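L-hydantoinase (Arthrobacter aurescens, PDB 1GKR) hydrolyses the cyclic amide ring of hydantoins, preferring aryl over alkyl derivatives, as a two-zinc homotetrameric enzyme whose stereoselectivity depends on the substrate. Local coordinates at residues 228-241 / 256-268. Residues are numbered along the deposited sequence; the frame is centred on the assembly and turned at random.
Sequences QKEAGCRLIVLHVS and GQDVHCESGPQYL. With ZN (zinc ion), chain E.
Gln257 and Gln228 slide past each other, their amides nearly coplanar (15° apart), and Gln257 NE2 donates in the carbonyl plane to a lone pair of Gln228 OE1 at 3.2 Å. A water ties the same OE1 to Asp258 N, and Gln228 CG lies against Val259 CG1. A leucine in place of Gln228 would probably cost that water and one Gln257 N-H their shared acceptor, though Gln257 NE2 would keep Leu225 O. The Asp258 carboxylate, turned 90° from the Arg234 guanidinium, forms a salt bridge from OD1 to NH1 whose hydrogen bond is weak; OD1 also takes a straighter bond, 2.8 Å, from His260 NE2. Parallel pairing follows its rule, alternate residues of one strand bonding to the two that flank their partner: Leu235 N and O to Asp258 O and His260 N, Val237 likewise to His260 O and Glu262 N. Val240 N bonds to Glu262 O, but with CG anti to its backbone N (chi1 178°), Glu262 brings OE1 within 2.7 Å of His239 N; OE1 also bonds to His60, linking the backbone of one zinc ligand to the side chain of another. Ser263 OG donates to Val240 O. Ser241 CA lies over one face of the Tyr267 ring, toward its rim; the hydroxyl bonds to Pro286 O, and CE2 meets His239 CB. His239 NE2 binds zinc at 2.3 Å, with His183 and carboxylated Lys147. As in TIM-barrel amidohydrolases, helix 243-254 links parallel strands 234-237 and 259-263, flanked by strands 179-182 and 308-309, with helix 357-372 packing against Ile236 and His260.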
ATOM      1  N   GLN A 228      18.959  -1.477  -3.461  1.00 13.03           N
ATOM      2  CA  GLN A 228      18.999  -2.385  -4.597  1.00 15.78           C
ATOM      3  C   GLN A 228      18.037  -1.816  -5.641  1.00 17.39           C
ATOM      4  O   GLN A 228      18.305  -1.839  -6.848  1.00 15.30           O
ATOM      5  CB  GLN A 228      18.614  -3.810  -4.178  1.00 14.64           C
ATOM      6  CG  GLN A 228      17.238  -4.225  -4.587  1.00 19.33           C
ATOM      7  CD  GLN A 228      17.154  -4.613  -6.038  1.00 18.07           C
ATOM      8  OE1 GLN A 228      16.133  -4.408  -6.670  1.00 23.62           O
ATOM      9  NE2 GLN A 228      18.223  -5.188  -6.571  1.00 17.72           N
ATOM     10  N   LYS A 229      16.931  -1.270  -5.154  1.00 17.85           N
ATOM     11  CA  LYS A 229      15.931  -0.659  -6.012  1.00 19.50           C
ATOM     12  C   LYS A 229      16.617   0.277  -7.000  1.00 20.72           C
ATOM     13  O   LYS A 229      16.213   0.385  -8.155  1.00 23.93           O
ATOM     14  CB  LYS A 229      14.949   0.121  -5.142  1.00 20.21           C
ATOM     15  CG  LYS A 229      13.980   1.027  -5.871  1.00 24.86           C
ATOM     16  CD  LYS A 229      12.946   0.256  -6.652  1.00 31.73           C
ATOM     17  CE  LYS A 229      11.728   1.130  -6.973  1.00 32.65           C
ATOM     18  NZ  LYS A 229      10.968   1.531  -5.745  1.00 33.35           N
ATOM     19  N   GLU A 230      17.671   0.939  -6.539  1.00 19.96           N
ATOM     20  CA  GLU A 230      18.424   1.886  -7.351  1.00 18.17           C
ATOM     21  C   GLU A 230      19.576   1.251  -8.134  1.00 17.98           C
ATOM     22  O   GLU A 230      19.895   1.691  -9.224  1.00 20.15           O
ATOM     23  CB  GLU A 230      18.982   2.971  -6.444  1.00 19.41           C
ATOM     24  CG  GLU A 230      19.476   4.191  -7.155  1.00 26.29           C
ATOM     25  CD  GLU A 230      18.339   5.022  -7.720  1.00 34.45           C
ATOM     26  OE1 GLU A 230      17.172   4.833  -7.268  1.00 31.46           O
ATOM     27  OE2 GLU A 230      18.626   5.868  -8.606  1.00 37.37           O
ATOM     28  N   ALA A 231      20.205   0.220  -7.582  1.00 15.42           N
ATOM     29  CA  ALA A 231      21.328  -0.433  -8.247  1.00 13.65           C
ATOM     30  C   ALA A 231      20.947  -1.526  -9.244  1.00 15.67           C
ATOM     31  O   ALA A 231      21.647  -1.722 -10.231  1.00 16.02           O
ATOM     32  CB  ALA A 231      22.273  -1.013  -7.202  1.00 15.15           C
ATOM     33  N   GLY A 232      19.875  -2.264  -8.955  1.00 16.50           N
ATOM     34  CA  GLY A 232      19.415  -3.323  -9.842  1.00 14.89           C
ATOM     35  C   GLY A 232      20.122  -4.671  -9.805  1.00 16.98           C
ATOM     36  O   GLY A 232      19.913  -5.510 -10.685  1.00 18.88           O
ATOM     37  N   CYS A 233      20.958  -4.890  -8.796  1.00 16.58           N
ATOM     38  CA  CYS A 233      21.702  -6.143  -8.658  1.00 15.26           C
ATOM     39  C   CYS A 233      20.851  -7.214  -7.992  1.00 14.79           C
ATOM     40  O   CYS A 233      19.976  -6.896  -7.198  1.00 15.43           O
ATOM     41  CB  CYS A 233      22.937  -5.905  -7.794  1.00 16.16           C
ATOM     42  SG  CYS A 233      22.544  -5.159  -6.170  1.00 14.91           S
ATOM     43  N   ARG A 234      21.103  -8.484  -8.305  1.00 15.23           N
ATOM     44  CA  ARG A 234      20.346  -9.556  -7.667  1.00 14.22           C
ATOM     45  C   ARG A 234      20.779  -9.549  -6.197  1.00 14.48           C
ATOM     46  O   ARG A 234      21.970  -9.617  -5.887  1.00 16.54           O
ATOM     47  CB  ARG A 234      20.663 -10.910  -8.292  1.00 13.95           C
ATOM     48  CG  ARG A 234      19.508 -11.869  -8.127  1.00 17.68           C
ATOM     49  CD  ARG A 234      19.918 -13.304  -8.234  1.00 19.14           C
ATOM     50  NE  ARG A 234      19.986 -13.842  -9.593  1.00 25.17           N
ATOM     51  CZ  ARG A 234      18.974 -13.857 -10.453  1.00 25.60           C
ATOM     52  NH1 ARG A 234      17.808 -13.341 -10.115  1.00 27.48           N
ATOM     53  NH2 ARG A 234      19.115 -14.444 -11.632  1.00 28.87           N
ATOM     54  N   LEU A 235      19.810  -9.452  -5.300  1.00 11.69           N
ATOM     55  CA  LEU A 235      20.073  -9.384  -3.878  1.00  9.34           C
ATOM     56  C   LEU A 235      19.354 -10.460  -3.077  1.00 11.14           C
ATOM     57  O   LEU A 235      18.172 -10.709  -3.285  1.00 14.73           O
ATOM     58  CB  LEU A 235      19.623  -8.023  -3.367  1.00  8.45           C
ATOM     59  CG  LEU A 235      19.501  -7.903  -1.849  1.00 10.45           C
ATOM     60  CD1 LEU A 235      20.882  -8.014  -1.255  1.00 13.36           C
ATOM     61  CD2 LEU A 235      18.877  -6.574  -1.454  1.00  8.33           C
ATOM     62  N   ILE A 236      20.056 -11.109  -2.163  1.00  8.50           N
ATOM     63  CA  ILE A 236      19.404 -12.103  -1.325  1.00  7.88           C
ATOM     64  C   ILE A 236      19.608 -11.674   0.109  1.00  8.91           C
ATOM     65  O   ILE A 236      20.746 -11.548   0.539  1.00 11.71           O
ATOM     66  CB  ILE A 236      20.038 -13.494  -1.421  1.00  7.51           C
ATOM     67  CG1 ILE A 236      19.905 -14.062  -2.825  1.00  6.52           C
ATOM     68  CG2 ILE A 236      19.350 -14.422  -0.425  1.00  7.46           C
ATOM     69  CD1 ILE A 236      20.533 -15.438  -2.960  1.00  4.92           C
ATOM     70  N   VAL A 237      18.540 -11.439   0.856  1.00  6.22           N
ATOM     71  CA  VAL A 237      18.724 -11.080   2.254  1.00  6.17           C
ATOM     72  C   VAL A 237      18.842 -12.391   3.029  1.00  9.20           C
ATOM     73  O   VAL A 237      17.921 -13.207   3.038  1.00 10.82           O
ATOM     74  CB  VAL A 237      17.552 -10.262   2.792  1.00  6.94           C
ATOM     75  CG1 VAL A 237      17.764  -9.962   4.274  1.00  1.90           C
ATOM     76  CG2 VAL A 237      17.424  -8.973   1.988  1.00  3.81           C
ATOM     77  N   LEU A 238      19.996 -12.589   3.661  1.00 11.29           N
ATOM     78  CA  LEU A 238      20.299 -13.796   4.423  1.00  6.47           C
ATOM     79  C   LEU A 238      19.541 -13.873   5.724  1.00  6.23           C
ATOM     80  O   LEU A 238      19.077 -12.857   6.248  1.00  2.92           O
ATOM     81  CB  LEU A 238      21.794 -13.856   4.718  1.00  6.04           C
ATOM     82  CG  LEU A 238      22.731 -13.898   3.513  1.00  3.73           C
ATOM     83  CD1 LEU A 238      24.156 -13.721   3.976  1.00  6.05           C
ATOM     84  CD2 LEU A 238      22.569 -15.214   2.794  1.00  1.37           C
ATOM     85  N   HIS A 239      19.431 -15.097   6.234  1.00  7.24           N
ATOM     86  CA  HIS A 239      18.739 -15.397   7.494  1.00  7.81           C
ATOM     87  C   HIS A 239      17.789 -14.331   8.022  1.00  9.58           C
ATOM     88  O   HIS A 239      18.147 -13.586   8.937  1.00  9.89           O
ATOM     89  CB  HIS A 239      19.752 -15.696   8.586  1.00  5.62           C
ATOM     90  CG  HIS A 239      20.884 -14.723   8.619  1.00  9.60           C
ATOM     91  ND1 HIS A 239      20.696 -13.366   8.475  1.00 10.49           N
ATOM     92  CD2 HIS A 239      22.215 -14.904   8.788  1.00 11.47           C
ATOM     93  CE1 HIS A 239      21.863 -12.751   8.554  1.00  9.78           C
ATOM     94  NE2 HIS A 239      22.800 -13.661   8.743  1.00 14.09           N
ATOM     95  N   VAL A 240      16.593 -14.257   7.437  1.00  8.46           N
ATOM     96  CA  VAL A 240      15.563 -13.326   7.881  1.00  8.12           C
ATOM     97  C   VAL A 240      14.840 -14.061   9.012  1.00 10.03           C
ATOM     98  O   VAL A 240      14.282 -15.143   8.806  1.00  8.70           O
ATOM     99  CB  VAL A 240      14.595 -13.008   6.747  1.00  6.93           C
ATOM    100  CG1 VAL A 240      13.408 -12.208   7.273  1.00  2.33           C
ATOM    101  CG2 VAL A 240      15.329 -12.225   5.688  1.00  6.86           C
ATOM    102  N   SER A 241      14.850 -13.466  10.200  1.00 11.01           N
ATOM    103  CA  SER A 241      14.280 -14.097  11.388  1.00 11.33           C
ATOM    104  C   SER A 241      12.820 -13.875  11.717  1.00 13.66           C
ATOM    105  O   SER A 241      12.281 -14.605  12.548  1.00 14.08           O
ATOM    106  CB  SER A 241      15.050 -13.649  12.616  1.00 11.84           C
ATOM    107  OG  SER A 241      14.652 -12.327  12.956  1.00  9.12           O
ATOM    108  N   GLY A 256       8.528  -6.096  -8.645  1.00 16.38           N
ATOM    109  CA  GLY A 256       9.509  -6.071  -9.718  1.00 15.86           C
ATOM    110  C   GLY A 256      10.982  -6.082  -9.322  1.00 17.56           C
ATOM    111  O   GLY A 256      11.854  -6.244 -10.182  1.00 18.31           O
ATOM    112  N   GLN A 257      11.282  -5.914  -8.036  1.00 18.46           N
ATOM    113  CA  GLN A 257      12.683  -5.917  -7.593  1.00 18.03           C
ATOM    114  C   GLN A 257      13.269  -7.332  -7.544  1.00 15.38           C
ATOM    115  O   GLN A 257      12.634  -8.258  -7.041  1.00 13.01           O
ATOM    116  CB  GLN A 257      12.812  -5.259  -6.220  1.00 17.08           C
ATOM    117  CG  GLN A 257      12.426  -3.797  -6.200  1.00 15.00           C
ATOM    118  CD  GLN A 257      12.821  -3.127  -4.905  1.00 21.73           C
ATOM    119  OE1 GLN A 257      12.023  -2.419  -4.285  1.00 23.73           O
ATOM    120  NE2 GLN A 257      14.068  -3.341  -4.485  1.00 23.56           N
ATOM    121  N   ASP A 258      14.476  -7.489  -8.084  1.00 13.32           N
ATOM    122  CA  ASP A 258      15.163  -8.782  -8.111  1.00 10.86           C
ATOM    123  C   ASP A 258      15.760  -9.060  -6.724  1.00 11.30           C
ATOM    124  O   ASP A 258      16.966  -9.182  -6.565  1.00 13.51           O
ATOM    125  CB  ASP A 258      16.268  -8.753  -9.176  1.00 10.00           C
ATOM    126  CG  ASP A 258      16.840 -10.132  -9.472  1.00 12.61           C
ATOM    127  OD1 ASP A 258      16.320 -11.106  -8.893  1.00 13.47           O
ATOM    128  OD2 ASP A 258      17.800 -10.247 -10.281  1.00 10.05           O
ATOM    129  N   VAL A 259      14.904  -9.157  -5.722  1.00  8.82           N
ATOM    130  CA  VAL A 259      15.345  -9.392  -4.363  1.00  7.42           C
ATOM    131  C   VAL A 259      14.708 -10.667  -3.848  1.00  7.36           C
ATOM    132  O   VAL A 259      13.609 -11.003  -4.252  1.00  7.26           O
ATOM    133  CB  VAL A 259      14.939  -8.216  -3.483  1.00  8.30           C
ATOM    134  CG1 VAL A 259      15.483  -6.950  -4.084  1.00  5.93           C
ATOM    135  CG2 VAL A 259      13.423  -8.134  -3.374  1.00  7.08           C
ATOM    136  N   HIS A 260      15.394 -11.374  -2.957  1.00  6.10           N
ATOM    137  CA  HIS A 260      14.878 -12.636  -2.437  1.00  7.30           C
ATOM    138  C   HIS A 260      15.088 -12.823  -0.957  1.00  9.71           C
ATOM    139  O   HIS A 260      15.981 -12.232  -0.354  1.00 11.79           O
ATOM    140  CB  HIS A 260      15.533 -13.763  -3.192  1.00  6.30           C
ATOM    141  CG  HIS A 260      15.573 -13.512  -4.654  1.00 10.19           C
ATOM    142  ND1 HIS A 260      14.650 -14.046  -5.523  1.00 12.05           N
ATOM    143  CD2 HIS A 260      16.345 -12.677  -5.387  1.00 12.06           C
ATOM    144  CE1 HIS A 260      14.849 -13.549  -6.729  1.00 12.48           C
ATOM    145  NE2 HIS A 260      15.872 -12.714  -6.672  1.00 14.72           N
ATOM    146  N   CYS A 261      14.277 -13.686  -0.369  1.00 11.55           N
ATOM    147  CA  CYS A 261      14.366 -13.903   1.057  1.00 10.51           C
ATOM    148  C   CYS A 261      14.868 -15.276   1.482  1.00 10.38           C
ATOM    149  O   CYS A 261      14.384 -16.315   1.023  1.00 10.54           O
ATOM    150  CB  CYS A 261      13.008 -13.646   1.665  1.00  7.20           C
ATOM    151  SG  CYS A 261      12.969 -14.002   3.371  1.00 17.14           S
ATOM    152  N   GLU A 262      15.855 -15.275   2.362  1.00  9.77           N
ATOM    153  CA  GLU A 262      16.393 -16.522   2.870  1.00 10.69           C
ATOM    154  C   GLU A 262      16.117 -16.621   4.356  1.00 11.19           C
ATOM    155  O   GLU A 262      16.181 -15.621   5.073  1.00 13.34           O
ATOM    156  CB  GLU A 262      17.912 -16.600   2.687  1.00 10.26           C
ATOM    157  CG  GLU A 262      18.507 -17.893   3.254  1.00  9.90           C
ATOM    158  CD  GLU A 262      19.955 -17.768   3.691  1.00 11.77           C
ATOM    159  OE1 GLU A 262      20.247 -17.123   4.721  1.00 14.63           O
ATOM    160  OE2 GLU A 262      20.815 -18.326   2.999  1.00 13.35           O
ATOM    161  N   SER A 263      15.772 -17.817   4.812  1.00  9.23           N
ATOM    162  CA  SER A 263      15.612 -18.036   6.236  1.00 10.31           C
ATOM    163  C   SER A 263      16.226 -19.401   6.454  1.00 11.72           C
ATOM    164  O   SER A 263      16.779 -19.976   5.522  1.00 13.50           O
ATOM    165  CB  SER A 263      14.164 -18.021   6.677  1.00 11.32           C
ATOM    166  OG  SER A 263      14.133 -17.977   8.090  1.00  7.32           O
ATOM    167  N   GLY A 264      16.148 -19.935   7.662  1.00 10.91           N
ATOM    168  CA  GLY A 264      16.769 -21.225   7.875  1.00 10.12           C
ATOM    169  C   GLY A 264      16.128 -22.041   8.959  1.00 12.37           C
ATOM    170  O   GLY A 264      15.353 -21.526   9.771  1.00 14.82           O
ATOM    171  N   PRO A 265      16.459 -23.333   9.015  1.00 12.38           N
ATOM    172  CA  PRO A 265      15.887 -24.221  10.025  1.00 10.90           C
ATOM    173  C   PRO A 265      16.020 -23.762  11.469  1.00 12.18           C
ATOM    174  O   PRO A 265      15.220 -24.160  12.301  1.00 14.67           O
ATOM    175  CB  PRO A 265      16.560 -25.563   9.734  1.00 10.53           C
ATOM    176  CG  PRO A 265      17.818 -25.201   9.015  1.00 12.86           C
ATOM    177  CD  PRO A 265      17.440 -24.029   8.166  1.00 11.01           C
ATOM    178  N   GLN A 266      17.001 -22.916  11.775  1.00 14.25           N
ATOM    179  CA  GLN A 266      17.161 -22.423  13.153  1.00 16.71           C
ATOM    180  C   GLN A 266      16.017 -21.504  13.543  1.00 16.64           C
ATOM    181  O   GLN A 266      15.617 -21.455  14.704  1.00 18.54           O
ATOM    182  CB  GLN A 266      18.442 -21.604  13.336  1.00 16.05           C
ATOM    183  CG  GLN A 266      19.508 -21.884  12.345  1.00 22.25           C
ATOM    184  CD  GLN A 266      19.324 -21.107  11.077  1.00 21.41           C
ATOM    185  OE1 GLN A 266      19.885 -20.029  10.914  1.00 22.76           O
ATOM    186  NE2 GLN A 266      18.527 -21.647  10.169  1.00 24.77           N
ATOM    187  N   TYR A 267      15.517 -20.750  12.573  1.00 15.02           N
ATOM    188  CA  TYR A 267      14.448 -19.808  12.833  1.00 14.62           C
ATOM    189  C   TYR A 267      13.081 -20.454  12.787  1.00 15.63           C
ATOM    190  O   TYR A 267      12.144 -19.959  13.410  1.00 16.68           O
ATOM    191  CB  TYR A 267      14.527 -18.657  11.835  1.00 14.26           C
ATOM    192  CG  TYR A 267      15.792 -17.864  11.984  1.00 13.25           C
ATOM    193  CD1 TYR A 267      16.014 -17.084  13.119  1.00 14.06           C
ATOM    194  CD2 TYR A 267      16.795 -17.926  11.017  1.00 12.03           C
ATOM    195  CE1 TYR A 267      17.205 -16.386  13.292  1.00 13.28           C
ATOM    196  CE2 TYR A 267      17.995 -17.233  11.176  1.00 10.37           C
ATOM    197  CZ  TYR A 267      18.193 -16.464  12.315  1.00 13.72           C
ATOM    198  OH  TYR A 267      19.377 -15.780  12.486  1.00 13.24           O
ATOM    199  N   LEU A 268      12.965 -21.558  12.055  1.00 16.16           N
ATOM    200  CA  LEU A 268      11.687 -22.257  11.945  1.00 17.09           C
ATOM    201  C   LEU A 268      11.476 -23.290  13.049  1.00 18.61           C
ATOM    202  O   LEU A 268      10.359 -23.456  13.535  1.00 18.47           O
ATOM    203  CB  LEU A 268      11.573 -22.951  10.584  1.00 15.22           C
ATOM    204  CG  LEU A 268      11.497 -22.020   9.374  1.00 14.00           C
ATOM    205  CD1 LEU A 268      11.590 -22.815   8.097  1.00 15.44           C
ATOM    206  CD2 LEU A 268      10.209 -21.256   9.413  1.00 14.10           C
TER
HETATM  207 ZN    ZN E1452      24.976 -13.305   9.291  1.00 19.27          ZN
HETATM  208  O   HOH W   1      15.559  -5.409  -9.649  1.00 16.26           O
HETATM  209  O   HOH W   2       9.625  -1.407  -5.299  1.00 29.39           O
HETATM  210  O   HOH W   3      19.314  -8.278 -11.718  1.00 44.76           O